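Chains: A (Unidentified, PDB 6ZM9) cleaves S-adenosyl methionine as a phage-encoded SAM lyase and binds 5'-deoxy-5'-methylthioadenosine, probably a product of that reaction. Local coordinates at residues 82-87 against 116-121. Sequence-based numbering, arbitrary orientation.
Sequences LSKEDF and IVQDVY
Lys84, in the first turn of helix 84-101, reaches across to Gln118 on strand 116-124 and shows how a single long side chain can tie a helix start to a sheet strand whose backbone stays far off: the two CA atoms are 9.9 Å apart. From CB the lysine sets out toward the strand, with CG placed anti to the backbone N (chi1 -178°), and CD continues that straight run. A bend at chi3, about the CG-CD bond, then turns the tip, so that CE comes to 4.1 Å from Gln118 CG and 3.6 Å from Gln118 OE1. NZ finishes the reach with a hydrogen bond of 3.0 Å to Gln118 OE1, meeting the amide oxygen from 25° off its carbonyl plane at a C=O...N angle of 133°. The two side chains cross at about a right angle. Gln118 and Asp119 both hydrogen-bond through the backbone with Ile111 of the antiparallel neighbour 106-113, a classic beta bulge in which two residues stand opposite one. The glutamine folds back on its own strand through its bend at chi2, and NE2 gives a 3.1 Å hydrogen bond to Ile116 O, which lies in the plane of the Gln118 amide, while NE2 itself stands above the plane of the Ile116 carbonyl. Held through both its oxygen and its nitrogen, the amide has its flip settled. The ammonium also has a weak, long ion pair with Glu113, while Asp119 OD2 lies 5.9 Å from Lys84 NZ, so the acidic surroundings probably favour the lysine's positive charge. Behind it, Ser83 caps the helix, its OG accepting from Asp86 N at 3.0 Å.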
ATOM      1  N   LEU A  82      -9.777  -4.555  19.318  1.00 26.18           N
ATOM      2  CA  LEU A  82      -9.714  -3.475  20.281  1.00 23.64           C
ATOM      3  C   LEU A  82     -10.851  -2.492  20.035  1.00 25.66           C
ATOM      4  O   LEU A  82     -11.428  -2.418  18.947  1.00 26.23           O
ATOM      5  CB  LEU A  82      -8.389  -2.727  20.162  1.00 23.93           C
ATOM      6  CG  LEU A  82      -7.099  -3.544  20.325  1.00 25.79           C
ATOM      7  CD1 LEU A  82      -5.887  -2.594  20.226  1.00 29.37           C
ATOM      8  CD2 LEU A  82      -7.110  -4.341  21.618  1.00 30.54           C
ATOM      9  N   SER A  83     -11.162  -1.724  21.070  1.00 26.57           N
ATOM     10  CA  SER A  83     -12.090  -0.629  20.906  1.00 25.83           C
ATOM     11  C   SER A  83     -11.459   0.461  20.051  1.00 24.15           C
ATOM     12  O   SER A  83     -10.231   0.561  19.926  1.00 23.88           O
ATOM     13  CB  SER A  83     -12.451  -0.043  22.271  1.00 27.66           C
ATOM     14  OG  SER A  83     -11.351   0.684  22.817  1.00 29.77           O
ATOM     15  N   LYS A  84     -12.290   1.318  19.485  1.00 24.42           N
ATOM     16  CA  LYS A  84     -11.835   2.457  18.656  1.00 25.25           C
ATOM     17  C   LYS A  84     -10.859   3.322  19.462  1.00 24.20           C
ATOM     18  O   LYS A  84      -9.814   3.656  18.934  1.00 23.50           O
ATOM     19  CB  LYS A  84     -13.038   3.274  18.195  1.00 26.47           C
ATOM     20  CG  LYS A  84     -12.720   4.443  17.288  1.00 30.42           C
ATOM     21  CD  LYS A  84     -13.959   5.130  16.770  1.00 34.18           C
ATOM     22  CE  LYS A  84     -13.821   5.571  15.333  1.00 40.95           C
ATOM     23  NZ  LYS A  84     -14.730   6.693  15.008  1.00 45.57           N
ATOM     24  N   GLU A  85     -11.201   3.658  20.713  1.00 27.32           N
ATOM     25  CA  GLU A  85     -10.360   4.533  21.526  1.00 29.20           C
ATOM     26  C   GLU A  85      -9.040   3.862  21.883  1.00 25.97           C
ATOM     27  O   GLU A  85      -7.982   4.500  21.859  1.00 25.79           O
ATOM     28  CB  GLU A  85     -11.135   4.938  22.788  1.00 38.08           C
ATOM     29  CG  GLU A  85     -10.277   5.464  23.940  1.00 49.43           C
ATOM     30  CD  GLU A  85     -11.097   5.865  25.160  1.00 60.05           C
ATOM     31  OE1 GLU A  85     -12.311   6.123  25.015  1.00 62.60           O
ATOM     32  OE2 GLU A  85     -10.524   5.919  26.272  1.00 62.09           O
ATOM     33  N   ASP A  86      -9.086   2.573  22.213  1.00 25.38           N
ATOM     34  CA  ASP A  86      -7.876   1.802  22.570  1.00 24.05           C
ATOM     35  C   ASP A  86      -6.946   1.712  21.355  1.00 20.36           C
ATOM     36  O   ASP A  86      -5.777   2.034  21.480  1.00 20.12           O
ATOM     37  CB  ASP A  86      -8.245   0.418  23.082  1.00 27.81           C
ATOM     38  CG  ASP A  86      -7.068  -0.300  23.694  1.00 34.45           C
ATOM     39  OD1 ASP A  86      -6.066   0.352  23.953  1.00 36.70           O
ATOM     40  OD2 ASP A  86      -7.176  -1.497  23.912  1.00 38.66           O
ATOM     41  N   PHE A  87      -7.458   1.281  20.213  1.00 19.76           N
ATOM     42  CA  PHE A  87      -6.627   1.185  19.020  1.00 18.12           C
ATOM     43  C   PHE A  87      -6.066   2.545  18.634  1.00 16.12           C
ATOM     44  O   PHE A  87      -4.868   2.678  18.336  1.00 16.22           O
ATOM     45  CB  PHE A  87      -7.447   0.605  17.871  1.00 18.36           C
ATOM     46  CG  PHE A  87      -6.668   0.437  16.594  1.00 16.07           C
ATOM     47  CD1 PHE A  87      -5.835  -0.645  16.429  1.00 17.28           C
ATOM     48  CD2 PHE A  87      -6.750   1.366  15.586  1.00 16.63           C
ATOM     49  CE1 PHE A  87      -5.095  -0.801  15.275  1.00 16.38           C
ATOM     50  CE2 PHE A  87      -6.030   1.199  14.412  1.00 16.14           C
ATOM     51  CZ  PHE A  87      -5.193   0.113  14.266  1.00 16.06           C
ATOM     52  N   ILE A 116     -12.611   2.986   5.924  1.00 15.78           N
ATOM     53  CA  ILE A 116     -13.031   4.380   5.878  1.00 16.71           C
ATOM     54  C   ILE A 116     -12.149   5.171   6.835  1.00 15.14           C
ATOM     55  O   ILE A 116     -12.003   4.803   8.007  1.00 15.77           O
ATOM     56  CB  ILE A 116     -14.520   4.503   6.246  1.00 17.35           C
ATOM     57  CG1 ILE A 116     -15.357   3.691   5.247  1.00 18.72           C
ATOM     58  CG2 ILE A 116     -14.941   5.949   6.276  1.00 18.77           C
ATOM     59  CD1 ILE A 116     -16.795   3.626   5.589  1.00 22.36           C
ATOM     60  N   VAL A 117     -11.545   6.244   6.328  1.00 16.92           N
ATOM     61  CA  VAL A 117     -10.609   7.020   7.131  1.00 17.07           C
ATOM     62  C   VAL A 117     -11.370   7.768   8.216  1.00 18.71           C
ATOM     63  O   VAL A 117     -12.273   8.567   7.933  1.00 21.96           O
ATOM     64  CB  VAL A 117      -9.791   7.987   6.267  1.00 17.32           C
ATOM     65  CG1 VAL A 117      -8.910   8.834   7.146  1.00 18.91           C
ATOM     66  CG2 VAL A 117      -8.958   7.213   5.269  1.00 18.82           C
ATOM     67  N   GLN A 118     -10.987   7.521   9.465  1.00 17.13           N
ATOM     68  CA  GLN A 118     -11.539   8.214  10.615  1.00 18.06           C
ATOM     69  C   GLN A 118     -10.761   9.481  10.930  1.00 20.12           C
ATOM     70  O   GLN A 118     -11.356  10.483  11.339  1.00 27.13           O
ATOM     71  CB  GLN A 118     -11.517   7.282  11.825  1.00 22.90           C
ATOM     72  CG  GLN A 118     -12.260   5.992  11.576  1.00 24.23           C
ATOM     73  CD  GLN A 118     -13.698   6.250  11.208  1.00 23.32           C
ATOM     74  OE1 GLN A 118     -14.467   6.800  12.004  1.00 28.18           O
ATOM     75  NE2 GLN A 118     -14.071   5.882   9.986  1.00 24.19           N
ATOM     76  N   ASP A 119      -9.441   9.442  10.750  1.00 20.85           N
ATOM     77  CA  ASP A 119      -8.578  10.559  11.086  1.00 23.01           C
ATOM     78  C   ASP A 119      -7.284  10.418  10.286  1.00 17.96           C
ATOM     79  O   ASP A 119      -6.768   9.309  10.126  1.00 17.05           O
ATOM     80  CB  ASP A 119      -8.199  10.577  12.585  1.00 29.99           C
ATOM     81  CG  ASP A 119      -9.361  10.213  13.538  1.00 38.81           C
ATOM     82  OD1 ASP A 119     -10.124  11.136  13.921  1.00 41.77           O
ATOM     83  OD2 ASP A 119      -9.451   9.030  13.970  1.00 39.13           O
ATOM     84  N   VAL A 120      -6.756  11.542   9.804  1.00 18.34           N
ATOM     85  CA  VAL A 120      -5.379  11.627   9.340  1.00 16.84           C
ATOM     86  C   VAL A 120      -4.719  12.682  10.210  1.00 17.56           C
ATOM     87  O   VAL A 120      -5.254  13.788  10.354  1.00 20.32           O
ATOM     88  CB  VAL A 120      -5.262  12.040   7.867  1.00 21.39           C
ATOM     89  CG1 VAL A 120      -3.803  12.130   7.457  1.00 25.90           C
ATOM     90  CG2 VAL A 120      -5.946  11.066   6.989  1.00 26.19           C
ATOM     91  N   TYR A 121      -3.592  12.329  10.807  1.00 17.68           N
ATOM     92  CA  TYR A 121      -2.868  13.200  11.704  1.00 21.14           C
ATOM     93  C   TYR A 121      -1.477  13.424  11.155  1.00 16.58           C
ATOM     94  O   TYR A 121      -0.845  12.491  10.647  1.00 16.46           O
ATOM     95  CB  TYR A 121      -2.664  12.554  13.109  1.00 23.78           C
ATOM     96  CG  TYR A 121      -3.915  12.089  13.780  1.00 25.27           C
ATOM     97  CD1 TYR A 121      -4.707  12.976  14.486  1.00 28.13           C
ATOM     98  CD2 TYR A 121      -4.300  10.763  13.723  1.00 29.12           C
ATOM     99  CE1 TYR A 121      -5.872  12.562  15.108  1.00 31.62           C
ATOM    100  CE2 TYR A 121      -5.467  10.336  14.333  1.00 35.76           C
ATOM    101  CZ  TYR A 121      -6.252  11.236  15.032  1.00 35.75           C
ATOM    102  OH  TYR A 121      -7.414  10.829  15.653  1.00 39.13           O
TER